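Side-chain contacts in PmbA-related protein (Thermotoga maritima, PDB 1VL4), which is of unproven function, but belongs to the peptidase U62 (PmbA/TldD) family and may act as a metallopeptidase: residues A[127-130]-A[131-135]; A[188-191]-A[192-196]; A[222-225]-A[226-229]; A[377-380]-A[381-384]. One frame throughout, in Å; residues are numbered along the deposited sequence.

Overall arrangement
Each of the four contacts is local, made between side chains a few residues apart, yet the chemistry changes with place in the fold. Contacts 1 and 4 lie at the surface, with centres 41 Å apart and on opposite sides of the chain's centre; contacts 2 and 3 are partly buried. Contact 1 starts helix 128-143 with a capping box and a salt bridge one turn on. Contact 2 closes the hairpin between strands 172-188 and 194-202 around an aspartate-arginine pair, and contact 3, a turn after helix 210-223, touches it directly through Asp-190 and Gly-226. Contact 4, in the part matching the family's C-terminal domain, relies on neutral polar groups instead, folding a loop before strand 384-395.

Contact 1: A[127-130]-A[131-135]; sequences SVKE and KMDMA
Lys-129 lays its aliphatic chain across Asp-133, one helical turn further on, its CG 3.6 Å from Asp-133 OD2. CG stands anti to the backbone N (chi1 178°) and the chain stays extended until a bend at its last torsion, which swings NZ back to the carboxylate. There NZ forms a salt bridge of 3.0 Å to the syn lone pair of Asp-133 OD2. On another side of the turn, Val-128 CG2 packs against Met-132 SD at 4.1 Å, while Gln-96 and Val-97 of the second subunit pack near this pair. Lys-131 takes a different course: its NZ pairs with Asp-158, and its chain lies on Phe-43 and Tyr-156 of the sheet beneath. The first turn is closed by reciprocal bonds. Glu-130 N, in the first turn where no preceding turn supplies a carbonyl, donates to Ser-127 OG at 3.0 Å. Ser-127 N returns a nearly straight bond of 2.9 Å to the anti lone pair of Glu-130 OE1, the second half of the box, and the glutamate charge would probably suit the positive end of the helix dipole. Followed by i to i+4 backbone bonds, this is the capping box of an alpha-helical N-terminus.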
loop_
_atom_site.group_PDB
_atom_site.type_symbol
_atom_site.label_atom_id
_atom_site.label_comp_id
_atom_site.label_asym_id
_atom_site.label_seq_id
_atom_site.Cartn_x
_atom_site.Cartn_y
_atom_site.Cartn_z
ATOM N N SER A 127 30.114 -1.499 -5.203
ATOM C CA SER A 127 29.708 -2.341 -6.330
ATOM C C SER A 127 28.529 -3.201 -5.884
ATOM O O SER A 127 28.289 -3.334 -4.689
ATOM C CB SER A 127 30.817 -3.288 -6.687
ATOM O OG SER A 127 30.920 -4.250 -5.673
ATOM N N VAL A 128 27.805 -3.804 -6.817
ATOM C CA VAL A 128 26.695 -4.688 -6.442
ATOM C C VAL A 128 27.174 -5.957 -5.737
ATOM O O VAL A 128 26.469 -6.503 -4.912
ATOM C CB VAL A 128 25.740 -5.022 -7.641
ATOM C CG1 VAL A 128 26.501 -5.593 -8.845
ATOM C CG2 VAL A 128 24.613 -5.979 -7.194
ATOM N N LYS A 129 28.358 -6.451 -6.073
ATOM C CA LYS A 129 28.929 -7.514 -5.342
ATOM C C LYS A 129 29.126 -7.198 -3.877
ATOM O O LYS A 129 28.851 -8.034 -3.032
ATOM C CB LYS A 129 30.249 -7.959 -5.998
ATOM C CG LYS A 129 30.939 -9.062 -5.238
ATOM C CD LYS A 129 31.901 -9.792 -6.095
ATOM C CE LYS A 129 32.494 -11.000 -5.356
ATOM N NZ LYS A 129 33.127 -10.571 -4.075
ATOM N N GLU A 130 29.594 -5.989 -3.562
ATOM C CA GLU A 130 29.783 -5.601 -2.177
ATOM C C GLU A 130 28.455 -5.498 -1.427
ATOM O O GLU A 130 28.377 -5.836 -0.258
ATOM C CB GLU A 130 30.528 -4.270 -2.067
ATOM C CG GLU A 130 31.990 -4.337 -2.592
ATOM C CD GLU A 130 32.678 -2.939 -2.606
ATOM O OE1 GLU A 130 32.263 -2.049 -3.378
ATOM O OE2 GLU A 130 33.635 -2.733 -1.837
ATOM N N LYS A 131 27.421 -5.019 -2.100
ATOM C CA LYS A 131 26.093 -4.976 -1.479
ATOM C C LYS A 131 25.601 -6.382 -1.220
ATOM O O LYS A 131 25.147 -6.660 -0.115
ATOM C CB LYS A 131 25.101 -4.202 -2.365
ATOM C CG LYS A 131 25.545 -2.787 -2.629
ATOM C CD LYS A 131 24.595 -2.032 -3.521
ATOM C CE LYS A 131 25.195 -0.762 -4.099
ATOM N NZ LYS A 131 24.159 0.317 -4.462
ATOM N N MET A 132 25.775 -7.301 -2.201
ATOM C CA MET A 132 25.353 -8.655 -2.026
ATOM C C MET A 132 26.106 -9.266 -0.874
ATOM O O MET A 132 25.519 -10.001 -0.074
ATOM C CB MET A 132 25.604 -9.499 -3.288
ATOM C CG MET A 132 24.728 -9.130 -4.443
ATOM S SD MET A 132 25.409 -9.797 -6.008
ATOM C CE MET A 132 25.570 -11.534 -5.586
ATOM N N ASP A 133 27.403 -8.982 -0.796
ATOM C CA ASP A 133 28.260 -9.608 0.228
ATOM C C ASP A 133 27.851 -9.145 1.644
ATOM O O ASP A 133 27.856 -9.949 2.576
ATOM C CB ASP A 133 29.754 -9.353 -0.044
ATOM C CG ASP A 133 30.326 -10.224 -1.196
ATOM O OD1 ASP A 133 29.736 -11.261 -1.574
ATOM O OD2 ASP A 133 31.392 -9.869 -1.739
ATOM N N MET A 134 27.438 -7.892 1.790
ATOM C CA MET A 134 26.834 -7.430 3.043
ATOM C C MET A 134 25.594 -8.248 3.502
ATOM O O MET A 134 25.475 -8.623 4.678
ATOM C CB MET A 134 26.479 -5.940 2.974
ATOM C CG MET A 134 27.702 -5.058 2.917
ATOM S SD MET A 134 27.345 -3.255 2.801
ATOM C CE MET A 134 26.956 -2.968 4.462
ATOM N N ALA A 135 24.661 -8.462 2.583
ATOM C CA ALA A 135 23.464 -9.254 2.849
ATOM C C ALA A 135 23.806 -10.707 3.180
ATOM O O ALA A 135 23.308 -11.246 4.172
ATOM C CB ALA A 135 22.516 -9.149 1.663
#

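Contact 2: A[188-191]-A[192-196]; sequences ARDA and NPRSG
Asp-190 reaches over the hairpin loop to Arg-194, and one carboxylate oxygen makes the tight part of the contact. OD2 of Asp-190 lies at the guanidinium edge, near its plane, in a salt bridge with Arg-194 NE; the modelled separation of 2.4 Å is so short that its exact value is doubtful. A weaker bond runs from Arg-194 NH2 to the same OD2, at 2.8 Å. The carboxylate and guanidinium planes are 58° apart, and only OD2 makes the contact, unlike a flat two-oxygen pair. Chi1 of Arg-194 (-50°) sets CG beside the backbone N, 3.7 Å from Asp-190 CB, and a bend at chi2 then turns CD and the guanidinium to Asp-190 OD2. From one face of the guanidinium, Asn-192 O approaches to 3.1 Å above the plane, offset toward the rim. Beside this polar cluster the backbone is regular: Ala-188 and Arg-194 form an antiparallel hydrogen-bonded pair, with Ala-188 N to Arg-194 O at 2.8 Å. The loose side is the exposed bend, where Ala-191, Asn-192 and Pro-193 make mostly near-neighbour contacts. The hairpin joins strands 172-188 and 194-202 at one margin of the large antiparallel sheet; the turn after helix 210-223 packs on it through Leu-224 and Ile-225, its Gly-226 N also donates to Asp-190 OD2, and Glu-404 of strand 398-404 holds Arg-194 NH1.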
loop_
_atom_site.group_PDB
_atom_site.type_symbol
_atom_site.label_atom_id
_atom_site.label_comp_id
_atom_site.label_asym_id
_atom_site.label_seq_id
_atom_site.Cartn_x
_atom_site.Cartn_y
_atom_site.Cartn_z
ATOM N N ALA A 188 14.096 -19.263 15.663
ATOM C CA ALA A 188 14.724 -20.212 16.586
ATOM C C ALA A 188 13.781 -21.398 16.899
ATOM O O ALA A 188 12.555 -21.271 16.902
ATOM C CB ALA A 188 15.119 -19.502 17.870
ATOM N N ARG A 189 14.377 -22.565 17.108
ATOM C CA ARG A 189 13.641 -23.777 17.376
ATOM C C ARG A 189 13.022 -23.771 18.775
ATOM O O ARG A 189 13.717 -23.572 19.754
ATOM C CB ARG A 189 14.587 -24.956 17.256
ATOM C CG ARG A 189 13.939 -26.288 17.525
ATOM C CD ARG A 189 14.946 -27.393 17.475
ATOM N NE ARG A 189 15.392 -27.681 16.126
ATOM C CZ ARG A 189 16.508 -27.193 15.575
ATOM N NH1 ARG A 189 17.375 -26.423 16.257
ATOM N NH2 ARG A 189 16.784 -27.503 14.338
ATOM N N ASP A 190 11.698 -23.996 18.861
ATOM C CA ASP A 190 11.014 -24.107 20.148
ATOM C C ASP A 190 9.636 -24.778 19.961
ATOM O O ASP A 190 9.186 -24.951 18.828
ATOM C CB ASP A 190 10.888 -22.701 20.778
ATOM C CG ASP A 190 10.560 -22.724 22.255
ATOM O OD1 ASP A 190 10.761 -23.768 22.901
ATOM O OD2 ASP A 190 10.106 -21.674 22.775
ATOM N N ALA A 191 8.979 -25.157 21.056
ATOM C CA ALA A 191 7.602 -25.690 21.010
ATOM C C ALA A 191 6.669 -24.938 20.038
ATOM O O ALA A 191 5.863 -25.550 19.315
ATOM C CB ALA A 191 7.013 -25.682 22.399
ATOM N N ASN A 192 6.761 -23.611 20.094
ATOM C CA ASN A 192 6.273 -22.705 19.062
ATOM C C ASN A 192 7.519 -21.997 18.558
ATOM O O ASN A 192 8.289 -21.475 19.357
ATOM C CB ASN A 192 5.330 -21.647 19.646
ATOM C CG ASN A 192 4.126 -22.254 20.360
ATOM O OD1 ASN A 192 3.369 -23.009 19.775
ATOM N ND2 ASN A 192 3.942 -21.902 21.639
ATOM N N PRO A 193 7.742 -21.965 17.245
ATOM C CA PRO A 193 8.945 -21.277 16.767
ATOM C C PRO A 193 9.016 -19.794 17.166
ATOM O O PRO A 193 7.996 -19.105 17.169
ATOM C CB PRO A 193 8.851 -21.427 15.247
ATOM C CG PRO A 193 7.972 -22.619 15.039
ATOM C CD PRO A 193 6.969 -22.567 16.146
ATOM N N ARG A 194 10.216 -19.320 17.489
ATOM C CA ARG A 194 10.411 -17.983 18.034
ATOM C C ARG A 194 11.071 -17.094 17.000
ATOM O O ARG A 194 12.124 -17.403 16.515
ATOM C CB ARG A 194 11.328 -18.031 19.268
ATOM C CG ARG A 194 10.931 -19.061 20.309
ATOM C CD ARG A 194 9.549 -18.750 20.801
ATOM N NE ARG A 194 9.085 -19.713 21.764
ATOM C CZ ARG A 194 7.823 -19.807 22.154
ATOM N NH1 ARG A 194 6.906 -18.951 21.702
ATOM N NH2 ARG A 194 7.482 -20.751 23.015
ATOM N N SER A 195 10.497 -15.947 16.709
ATOM C CA SER A 195 11.161 -15.056 15.778
ATOM C C SER A 195 11.877 -13.888 16.447
ATOM O O SER A 195 11.515 -13.421 17.527
ATOM C CB SER A 195 10.181 -14.578 14.688
ATOM O OG SER A 195 9.025 -13.976 15.229
ATOM N N GLY A 196 12.926 -13.432 15.772
ATOM C CA GLY A 196 13.740 -12.320 16.207
ATOM C C GLY A 196 14.121 -11.549 14.949
ATOM O O GLY A 196 14.155 -12.117 13.849
#

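Contact 3: A[222-225]-A[226-229]; sequences ISLI and GSKT
Ser-227 brings its hydroxyl back to Leu-224, three residues earlier. Its CB comes first, 3.3 Å from Leu-224 O. Beyond it OG, beside its own backbone N and anti to the carbonyl carbon (chi1 -75°), donates a hydrogen bond of 2.7 Å to Leu-224 O. The hydroxyl also lies beside the leucine side chain: OG is 3.8 Å from Leu-224 CB and 4.0 Å from Leu-224 CD2. The backbone N of Ser-227 donates to the same carbonyl oxygen at 3.1 Å, so one acceptor is gripped twice by one residue. The two donors arrive differently, OG tilted 19° from the carbonyl plane and N well above it, at 41°. The four residues from Leu-224 to Ser-227 make a type II beta turn, and the N to O bond is its closing link. Gly-226 occupies the third position with a positive phi, a region that favours glycine. The turn lies in the link between helix 210-223 and strand 233-239, and its two middle residues both meet the neighbouring hairpin: the Ile-225 side chain packs on Asp-190, and Gly-226 N donates a hydrogen bond to Asp-190 OD2, the carboxylate oxygen that also pairs with Arg-194. The Leu-224 side chain touches Lys-390 and Tyr-392 of strand 384-395, while Ser-227 rests against Arg-194 and Glu-404.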
loop_
_atom_site.group_PDB
_atom_site.type_symbol
_atom_site.label_atom_id
_atom_site.label_comp_id
_atom_site.label_asym_id
_atom_site.label_seq_id
_atom_site.Cartn_x
_atom_site.Cartn_y
_atom_site.Cartn_z
ATOM N N ILE A 222 16.566 -16.502 19.843
ATOM C CA ILE A 222 17.000 -17.532 20.775
ATOM C C ILE A 222 16.569 -17.221 22.210
ATOM O O ILE A 222 16.237 -18.118 22.989
ATOM C CB ILE A 222 18.529 -17.684 20.715
ATOM C CG1 ILE A 222 18.935 -18.497 19.487
ATOM C CG2 ILE A 222 19.096 -18.381 21.966
ATOM C CD1 ILE A 222 20.388 -18.289 19.054
ATOM N N SER A 223 16.604 -15.936 22.555
ATOM C CA SER A 223 16.272 -15.491 23.895
ATOM C C SER A 223 14.808 -15.765 24.264
ATOM O O SER A 223 14.467 -15.805 25.457
ATOM C CB SER A 223 16.598 -14.018 24.063
ATOM O OG SER A 223 15.727 -13.218 23.317
ATOM N N LEU A 224 13.962 -15.961 23.251
ATOM C CA LEU A 224 12.551 -16.291 23.471
ATOM C C LEU A 224 12.310 -17.797 23.606
ATOM O O LEU A 224 11.175 -18.225 23.858
ATOM C CB LEU A 224 11.678 -15.722 22.351
ATOM C CG LEU A 224 11.682 -14.209 22.257
ATOM C CD1 LEU A 224 10.956 -13.806 20.984
ATOM C CD2 LEU A 224 11.062 -13.570 23.494
ATOM N N ILE A 225 13.352 -18.605 23.457
ATOM C CA ILE A 225 13.174 -20.043 23.636
ATOM C C ILE A 225 12.841 -20.280 25.091
ATOM O O ILE A 225 13.519 -19.733 25.964
ATOM C CB ILE A 225 14.429 -20.823 23.260
ATOM C CG1 ILE A 225 14.724 -20.650 21.753
ATOM C CG2 ILE A 225 14.289 -22.303 23.680
ATOM C CD1 ILE A 225 16.062 -21.247 21.375
ATOM N N GLY A 226 11.814 -21.107 25.332
ATOM C CA GLY A 226 11.288 -21.371 26.665
ATOM C C GLY A 226 10.317 -20.305 27.163
ATOM O O GLY A 226 10.066 -20.197 28.364
ATOM N N SER A 227 9.786 -19.498 26.258
ATOM C CA SER A 227 8.758 -18.550 26.619
ATOM C C SER A 227 7.589 -19.260 27.292
ATOM O O SER A 227 7.355 -20.446 27.076
ATOM C CB SER A 227 8.286 -17.752 25.414
ATOM O OG SER A 227 9.254 -16.779 25.055
ATOM N N LYS A 228 6.912 -18.518 28.160
ATOM C CA LYS A 228 5.740 -18.979 28.886
ATOM C C LYS A 228 4.788 -17.812 28.816
ATOM O O LYS A 228 5.218 -16.671 28.679
ATOM C CB LYS A 228 6.093 -19.279 30.338
ATOM C CG LYS A 228 7.251 -20.264 30.506
ATOM C CD LYS A 228 7.608 -20.518 31.966
ATOM C CE LYS A 228 6.622 -21.450 32.657
ATOM N NZ LYS A 228 6.538 -22.812 32.035
ATOM N N THR A 229 3.492 -18.052 28.910
ATOM C CA THR A 229 2.576 -16.906 28.925
ATOM C C THR A 229 2.444 -16.502 30.396
ATOM O O THR A 229 3.018 -17.147 31.268
ATOM C CB THR A 229 1.208 -17.187 28.210
ATOM O OG1 THR A 229 0.694 -15.961 27.652
ATOM C CG2 THR A 229 0.191 -17.846 29.162
#

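Contact 4: A[377-380]-A[381-384]; sequences GANS and ISGE
The backbone doubles back between Asn-379 and Glu-384, with Gly-383 N bonded to Asn-379 O at 2.6 Å and Asn-379 N to Glu-384 O at 2.7 Å. Since Gly-383 and Glu-384 both face Asn-379, the pairing is a G1 beta bulge; Gly-383 has phi 92°, where any side chain would be jammed against the preceding carbonyl oxygen. Inside the loop the Asn-379 side chain does the main work. With CG anti to the backbone N (chi1 -171°), the amide turns into the bend and presents OD1 to two successive amides. Ser-382 N donates to Asn-379 OD1 at 2.9 Å, from 51° above the amide carbonyl plane, and Ile-381 N adds a weak bond to this OD1 at 2.7 Å. Ile-381 CB also closes on the oxygen, at 3.3 Å. Ser-382 leans over the same amide: its OG lies 3.2 Å from both CB and CG of Asn-379, and accepts from Glu-384 N at 3.1 Å, an ST turn. Outside the loop, Asn-411 ND2 binds both Ser-382 O and Glu-384 OE2, and Ser-380 OG bonds to Met-250 O, fastening the bend to its surroundings as strand 384-395 begins. Within the loop itself the bonds join neutral amides, carbonyls and a hydroxyl: one side-chain oxygen accepts from two successive backbone N-H groups, one bond weak, which implies a loop shape set by directional bonds more than by apolar packing.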
loop_
_atom_site.group_PDB
_atom_site.type_symbol
_atom_site.label_atom_id
_atom_site.label_comp_id
_atom_site.label_asym_id
_atom_site.label_seq_id
_atom_site.Cartn_x
_atom_site.Cartn_y
_atom_site.Cartn_z
ATOM N N GLY A 377 -4.442 -2.054 14.951
ATOM C CA GLY A 377 -4.479 -2.044 16.416
ATOM C C GLY A 377 -4.290 -0.718 17.121
ATOM O O GLY A 377 -4.522 -0.645 18.328
ATOM N N ALA A 378 -3.906 0.325 16.380
ATOM C CA ALA A 378 -3.586 1.632 16.974
ATOM C C ALA A 378 -4.518 2.741 16.479
ATOM O O ALA A 378 -4.526 3.000 15.309
ATOM C CB ALA A 378 -2.167 1.971 16.663
ATOM N N ASN A 379 -5.315 3.362 17.352
ATOM C CA ASN A 379 -6.233 4.422 16.964
ATOM C C ASN A 379 -5.751 5.795 17.412
ATOM O O ASN A 379 -5.882 6.160 18.583
ATOM C CB ASN A 379 -7.651 4.174 17.513
ATOM C CG ASN A 379 -8.690 5.143 16.932
ATOM O OD1 ASN A 379 -8.453 6.345 16.863
ATOM N ND2 ASN A 379 -9.853 4.616 16.531
ATOM N N SER A 380 -5.228 6.566 16.456
ATOM C CA SER A 380 -4.698 7.890 16.727
ATOM C C SER A 380 -5.789 8.932 16.980
ATOM O O SER A 380 -5.509 10.029 17.498
ATOM C CB SER A 380 -3.766 8.313 15.602
ATOM O OG SER A 380 -2.656 7.414 15.525
ATOM N N ILE A 381 -7.040 8.606 16.665
ATOM C CA ILE A 381 -8.107 9.554 16.979
ATOM C C ILE A 381 -8.437 9.466 18.454
ATOM O O ILE A 381 -8.615 10.472 19.105
ATOM C CB ILE A 381 -9.367 9.372 16.109
ATOM C CG1 ILE A 381 -9.017 9.409 14.619
ATOM C CG2 ILE A 381 -10.396 10.493 16.418
ATOM C CD1 ILE A 381 -10.150 8.899 13.745
ATOM N N SER A 382 -8.548 8.259 18.981
ATOM C CA SER A 382 -8.893 8.076 20.403
ATOM C C SER A 382 -7.652 7.999 21.283
ATOM O O SER A 382 -7.719 8.275 22.472
ATOM C CB SER A 382 -9.643 6.770 20.605
ATOM O OG SER A 382 -8.908 5.703 20.050
ATOM N N GLY A 383 -6.554 7.551 20.691
ATOM C CA GLY A 383 -5.337 7.196 21.430
ATOM C C GLY A 383 -5.267 5.727 21.818
ATOM O O GLY A 383 -4.207 5.231 22.265
ATOM N N GLU A 384 -6.376 5.011 21.635
ATOM C CA GLU A 384 -6.467 3.634 22.083
ATOM C C GLU A 384 -5.666 2.719 21.188
ATOM O O GLU A 384 -5.615 2.908 19.963
ATOM C CB GLU A 384 -7.918 3.155 22.116
ATOM C CG GLU A 384 -8.803 3.882 23.090
ATOM C CD GLU A 384 -8.365 3.689 24.514
ATOM O OE1 GLU A 384 -8.112 2.529 24.923
ATOM O OE2 GLU A 384 -8.288 4.706 25.221
#